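ABC-type amino acid transport system, permease component (Caldanaerobacter subterraneus subsp. tengcongensis MB4, PDB 4YMU) probably forms the membrane-spanning part of an amino acid importer, and holds bound arginine in a pocket between its helices. Local coordinates at residues V34-F39 against A94-S99; A101-I106 against G150-V155. One frame throughout, in Å; residues are numbered along the deposited sequence.

Interaction 1: V34-F39 against A94-S99; sequences VLMGLF and ALAINS. With ARG (arginine), chain I.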
# COMPACT_ATOMS: atom_id res chain seq x y z
N VAL C 34 -0.29 -19.86 -18.27
CA VAL C 34 0.25 -19.93 -16.93
C VAL C 34 1.54 -20.74 -16.92
O VAL C 34 2.57 -20.27 -16.42
CB VAL C 34 -0.76 -20.56 -15.94
CG1 VAL C 34 -0.06 -21.06 -14.69
CG2 VAL C 34 -1.85 -19.55 -15.59
N LEU C 35 1.48 -21.95 -17.47
CA LEU C 35 2.65 -22.82 -17.54
C LEU C 35 3.77 -22.13 -18.30
O LEU C 35 4.92 -22.13 -17.88
CB LEU C 35 2.32 -24.14 -18.23
CG LEU C 35 1.91 -25.31 -17.33
CD1 LEU C 35 0.68 -24.95 -16.51
CD2 LEU C 35 1.67 -26.55 -18.16
N MET C 36 3.41 -21.52 -19.42
CA MET C 36 4.38 -20.76 -20.17
C MET C 36 4.86 -19.60 -19.31
O MET C 36 6.07 -19.36 -19.21
CB MET C 36 3.74 -20.22 -21.45
CG MET C 36 3.34 -21.30 -22.44
SD MET C 36 2.68 -20.54 -23.94
CE MET C 36 4.23 -20.06 -24.72
N GLY C 37 3.92 -18.90 -18.68
CA GLY C 37 4.23 -17.72 -17.89
C GLY C 37 5.20 -17.99 -16.76
O GLY C 37 6.15 -17.22 -16.55
N LEU C 38 4.98 -19.09 -16.04
CA LEU C 38 5.87 -19.57 -14.99
C LEU C 38 7.29 -19.77 -15.52
O LEU C 38 8.27 -19.37 -14.90
CB LEU C 38 5.35 -20.90 -14.44
CG LEU C 38 6.27 -21.67 -13.48
CD1 LEU C 38 6.68 -20.81 -12.28
CD2 LEU C 38 5.59 -22.95 -13.01
N PHE C 39 7.36 -20.39 -16.68
CA PHE C 39 8.62 -20.72 -17.32
C PHE C 39 9.34 -19.43 -17.68
O PHE C 39 10.55 -19.32 -17.51
CB PHE C 39 8.32 -21.54 -18.57
CG PHE C 39 9.42 -22.48 -18.95
CD1 PHE C 39 9.59 -23.67 -18.25
CD2 PHE C 39 10.24 -22.20 -20.03
CE1 PHE C 39 10.60 -24.56 -18.62
CE2 PHE C 39 11.25 -23.09 -20.40
CZ PHE C 39 11.43 -24.27 -19.69
N ALA C 94 -2.38 -17.55 -29.63
CA ALA C 94 -2.21 -16.12 -29.46
C ALA C 94 -2.53 -15.72 -28.02
O ALA C 94 -1.74 -15.05 -27.36
CB ALA C 94 -3.08 -15.38 -30.46
N LEU C 95 -3.70 -16.16 -27.56
CA LEU C 95 -4.17 -15.88 -26.21
C LEU C 95 -3.21 -16.45 -25.15
O LEU C 95 -2.89 -15.77 -24.19
CB LEU C 95 -5.57 -16.46 -26.01
CG LEU C 95 -6.70 -15.80 -26.77
CD1 LEU C 95 -8.02 -16.37 -26.30
CD2 LEU C 95 -6.68 -14.30 -26.55
N ALA C 96 -2.77 -17.69 -25.34
CA ALA C 96 -1.83 -18.30 -24.40
C ALA C 96 -0.51 -17.54 -24.34
O ALA C 96 0.10 -17.45 -23.28
CB ALA C 96 -1.59 -19.76 -24.72
N ILE C 97 -0.06 -17.02 -25.47
CA ILE C 97 1.19 -16.26 -25.48
C ILE C 97 1.01 -14.92 -24.74
O ILE C 97 1.79 -14.57 -23.82
CB ILE C 97 1.73 -16.06 -26.92
CG1 ILE C 97 2.47 -17.32 -27.39
CG2 ILE C 97 2.63 -14.86 -27.03
CD1 ILE C 97 2.55 -17.44 -28.93
N ASN C 98 -0.02 -14.18 -25.15
CA ASN C 98 -0.34 -12.90 -24.51
C ASN C 98 -0.43 -13.07 -22.97
O ASN C 98 0.27 -12.39 -22.18
CB ASN C 98 -1.66 -12.39 -25.11
CG ASN C 98 -2.05 -11.02 -24.60
OD1 ASN C 98 -2.95 -10.89 -23.77
ND2 ASN C 98 -1.40 -9.98 -25.11
N SER C 99 -1.25 -14.03 -22.58
CA SER C 99 -1.45 -14.38 -21.20
C SER C 99 -0.13 -14.79 -20.56
O SER C 99 0.07 -14.53 -19.39
CB SER C 99 -2.47 -15.50 -21.03
OG SER C 99 -2.69 -15.76 -19.65
N ARG I . -6.69 -5.73 -25.02
CA ARG I . -5.39 -5.25 -24.54
C ARG I . -4.27 -5.55 -25.51
O ARG I . -3.14 -5.07 -25.34
CB ARG I . -5.03 -5.88 -23.19
CG ARG I . -4.70 -7.35 -23.25
CD ARG I . -4.59 -7.90 -21.84
NE ARG I . -4.05 -9.26 -21.81
CZ ARG I . -4.05 -10.03 -20.73
NH1 ARG I . -3.54 -11.26 -20.80
NH2 ARG I . -4.56 -9.58 -19.59
OXT ARG I . -4.46 -6.29 -26.48
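M36 of helix 12-44 reaches A96 of helix 87-112 in a light contact, the former helix being predicted to span the membrane. Only 143 Å² is buried, and the closest CA pair, M36 and I97, stands 7.7 Å apart. The sulfur of M36 approaches the backbone of A96, with SD 4.1 Å from A96 O, and lies near its methyl as well. At I97 the thioether methyl takes over: M36 CE is 4.2 Å from I97 CG1. The bend at chi3 (78°) swings CE out of line with the rest of the methionine chain, toward I97, and one side chain thereby meets two successive residues. Y58 of helix 49-63 touches both M36 and I97. N98 belongs to the far face of its helix, and its torsion (CG opposite the backbone N, chi1 -176°) carries the amide to the bound arginine. N98 OD1 accepts two hydrogen bonds from one guanidinium group, 2.8 Å from ARG NE and 3.1 Å from ARG NH1. With a leucine in this position, those two N-H groups would probably lose their shared acceptor, and the guanidinium would be less firmly fixed in rotation. S99 follows, its CA 3.8 Å from ARG NH1. The chemistry is thus divided by helix face: loose van der Waals packing against a methionine of helix 12-44, and hydrogen bonding to the ligand on the far face.

Interaction 2: A101-I106 against G150-V155; sequences AYVAEI and GNEFIV. With ARG (arginine), chain I.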
# COMPACT_ATOMS: atom_id res chain seq x y z
N ALA C 101 2.83 -13.63 -21.09
CA ALA C 101 3.54 -12.43 -20.67
C ALA C 101 2.92 -11.82 -19.40
O ALA C 101 3.62 -11.56 -18.38
CB ALA C 101 3.57 -11.41 -21.79
N TYR C 102 1.60 -11.60 -19.44
CA TYR C 102 0.96 -10.97 -18.28
C TYR C 102 1.12 -11.80 -17.00
O TYR C 102 1.32 -11.26 -15.91
CB TYR C 102 -0.50 -10.63 -18.58
CG TYR C 102 -0.64 -9.48 -19.56
CD1 TYR C 102 -0.71 -8.16 -19.13
CD2 TYR C 102 -0.70 -9.73 -20.94
CE1 TYR C 102 -0.83 -7.12 -20.03
CE2 TYR C 102 -0.82 -8.69 -21.85
CZ TYR C 102 -0.89 -7.38 -21.40
OH TYR C 102 -1.02 -6.34 -22.31
N VAL C 103 1.06 -13.12 -17.15
CA VAL C 103 1.22 -14.05 -16.03
C VAL C 103 2.64 -14.03 -15.45
O VAL C 103 2.82 -14.06 -14.23
CB VAL C 103 0.79 -15.47 -16.41
CG1 VAL C 103 1.38 -16.51 -15.46
CG2 VAL C 103 -0.73 -15.56 -16.44
N ALA C 104 3.63 -13.96 -16.34
CA ALA C 104 5.01 -13.80 -15.90
C ALA C 104 5.14 -12.57 -14.98
O ALA C 104 5.75 -12.64 -13.88
CB ALA C 104 5.93 -13.67 -17.11
N GLU C 105 4.56 -11.45 -15.42
CA GLU C 105 4.59 -10.26 -14.56
C GLU C 105 3.88 -10.48 -13.24
O GLU C 105 4.38 -10.07 -12.18
CB GLU C 105 4.01 -9.04 -15.25
CG GLU C 105 5.06 -8.05 -15.63
CD GLU C 105 6.07 -7.86 -14.52
OE1 GLU C 105 5.75 -7.18 -13.51
OE2 GLU C 105 7.18 -8.44 -14.66
N ILE C 106 2.73 -11.14 -13.30
CA ILE C 106 1.97 -11.42 -12.10
C ILE C 106 2.82 -12.18 -11.07
O ILE C 106 2.82 -11.86 -9.88
CB ILE C 106 0.68 -12.18 -12.42
CG1 ILE C 106 -0.45 -11.20 -12.71
CG2 ILE C 106 0.27 -13.08 -11.26
CD1 ILE C 106 -1.62 -11.86 -13.41
N GLY C 150 -6.65 -15.73 -11.01
CA GLY C 150 -8.10 -15.81 -11.12
C GLY C 150 -8.65 -14.60 -11.83
O GLY C 150 -9.61 -14.68 -12.59
N ASN C 151 -8.03 -13.45 -11.58
CA ASN C 151 -8.42 -12.21 -12.22
C ASN C 151 -7.98 -12.16 -13.68
O ASN C 151 -8.63 -11.52 -14.51
CB ASN C 151 -7.81 -11.05 -11.46
CG ASN C 151 -7.96 -9.74 -12.18
OD1 ASN C 151 -7.02 -9.27 -12.82
ND2 ASN C 151 -9.13 -9.13 -12.08
N GLU C 152 -6.87 -12.82 -13.99
CA GLU C 152 -6.38 -12.86 -15.36
C GLU C 152 -7.39 -13.58 -16.24
O GLU C 152 -7.77 -13.08 -17.29
CB GLU C 152 -5.00 -13.52 -15.41
CG GLU C 152 -4.56 -14.02 -16.79
CD GLU C 152 -4.13 -12.91 -17.75
OE1 GLU C 152 -4.38 -11.71 -17.48
OE2 GLU C 152 -3.51 -13.25 -18.78
N PHE C 153 -7.85 -14.73 -15.75
CA PHE C 153 -8.87 -15.53 -16.42
C PHE C 153 -10.10 -14.69 -16.74
O PHE C 153 -10.60 -14.72 -17.86
CB PHE C 153 -9.27 -16.70 -15.52
CG PHE C 153 -10.40 -17.52 -16.06
CD1 PHE C 153 -11.72 -17.21 -15.74
CD2 PHE C 153 -10.16 -18.61 -16.89
CE1 PHE C 153 -12.77 -17.97 -16.23
CE2 PHE C 153 -11.20 -19.38 -17.38
CZ PHE C 153 -12.51 -19.06 -17.05
N ILE C 154 -10.60 -13.95 -15.76
CA ILE C 154 -11.80 -13.15 -15.97
C ILE C 154 -11.58 -12.15 -17.10
O ILE C 154 -12.45 -11.98 -17.96
CB ILE C 154 -12.24 -12.41 -14.68
CG1 ILE C 154 -12.66 -13.41 -13.60
CG2 ILE C 154 -13.36 -11.42 -14.97
CD1 ILE C 154 -13.10 -12.76 -12.31
N VAL C 155 -10.41 -11.53 -17.11
CA VAL C 155 -10.07 -10.55 -18.14
C VAL C 155 -9.98 -11.22 -19.52
O VAL C 155 -10.43 -10.67 -20.53
CB VAL C 155 -8.74 -9.87 -17.82
CG1 VAL C 155 -8.27 -9.02 -18.99
CG2 VAL C 155 -8.88 -9.01 -16.59
N ARG I . -6.69 -5.73 -25.02
CA ARG I . -5.39 -5.25 -24.54
C ARG I . -4.27 -5.55 -25.51
O ARG I . -3.14 -5.07 -25.34
CB ARG I . -5.03 -5.88 -23.19
CG ARG I . -4.70 -7.35 -23.25
CD ARG I . -4.59 -7.90 -21.84
NE ARG I . -4.05 -9.26 -21.81
CZ ARG I . -4.05 -10.03 -20.73
NH1 ARG I . -3.54 -11.26 -20.80
NH2 ARG I . -4.56 -9.58 -19.59
OXT ARG I . -4.46 -6.29 -26.48
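Segments 101-106 and 150-155 run nearly antiparallel, their axes at 157° and 11.1 Å apart at closest approach, with V103 and E152 the nearest CA pair. They belong to two long helices, 87-112 and 129-160, of the helical bundle of a binding-protein-dependent permease. At this spacing the gap is bridged largely by one side chain, E152, which accounts for 70 of the 134 Å² buried. Its aliphatic part is flanked by two residues: V103 CG2 lies 4.1 Å from E152 CG, the two side chains crossing at about a right angle, and I106 CD1 reaches E152 CB. A bend at chi2 then directs the carboxylate to the bound arginine, where its two oxygens take separate donors: ARG NH1 is 2.8 Å from E152 OE2, and ARG NH2 is 3.0 Å from E152 OE1. Two bonds to two nitrogens fix the rotation of both groups, and the opposite charges are likely to strengthen the grip. Y102, next to V103 on helix 87-112, has its CB 4.0 Å from E152 OE2, but its ring runs on beside the ligand. Part of the guanidinium lies over one ring face, tilted by about 25° from the ring plane. ARG NE stands 3.3 Å above that plane, displaced toward the rim, while the tightest approach is ARG NH1 to Y102 CD2, at 3.2 Å.

Overall arrangement
Helix 87-112 carries a segment of both interactions, whose centres lie 9 Å apart. The most direct tie is S99 OG to E152 OE2 at 2.8 Å, probably a hydrogen bond, by which a residue of interaction 1 would position the ligand-binding carboxylate of interaction 2. Packing adds a second tie: V103 CG1 lies 3.9 Å from both V34 CA and G37 CA, and A104 CB is 3.6 Å from G37 O, so helix 12-44 backs the turn that packs against E152. Both interactions therefore line one guanidinium site. L67 and E159, with E159 and K158 of the second subunit, supply further hydrogen bonds to the arginine.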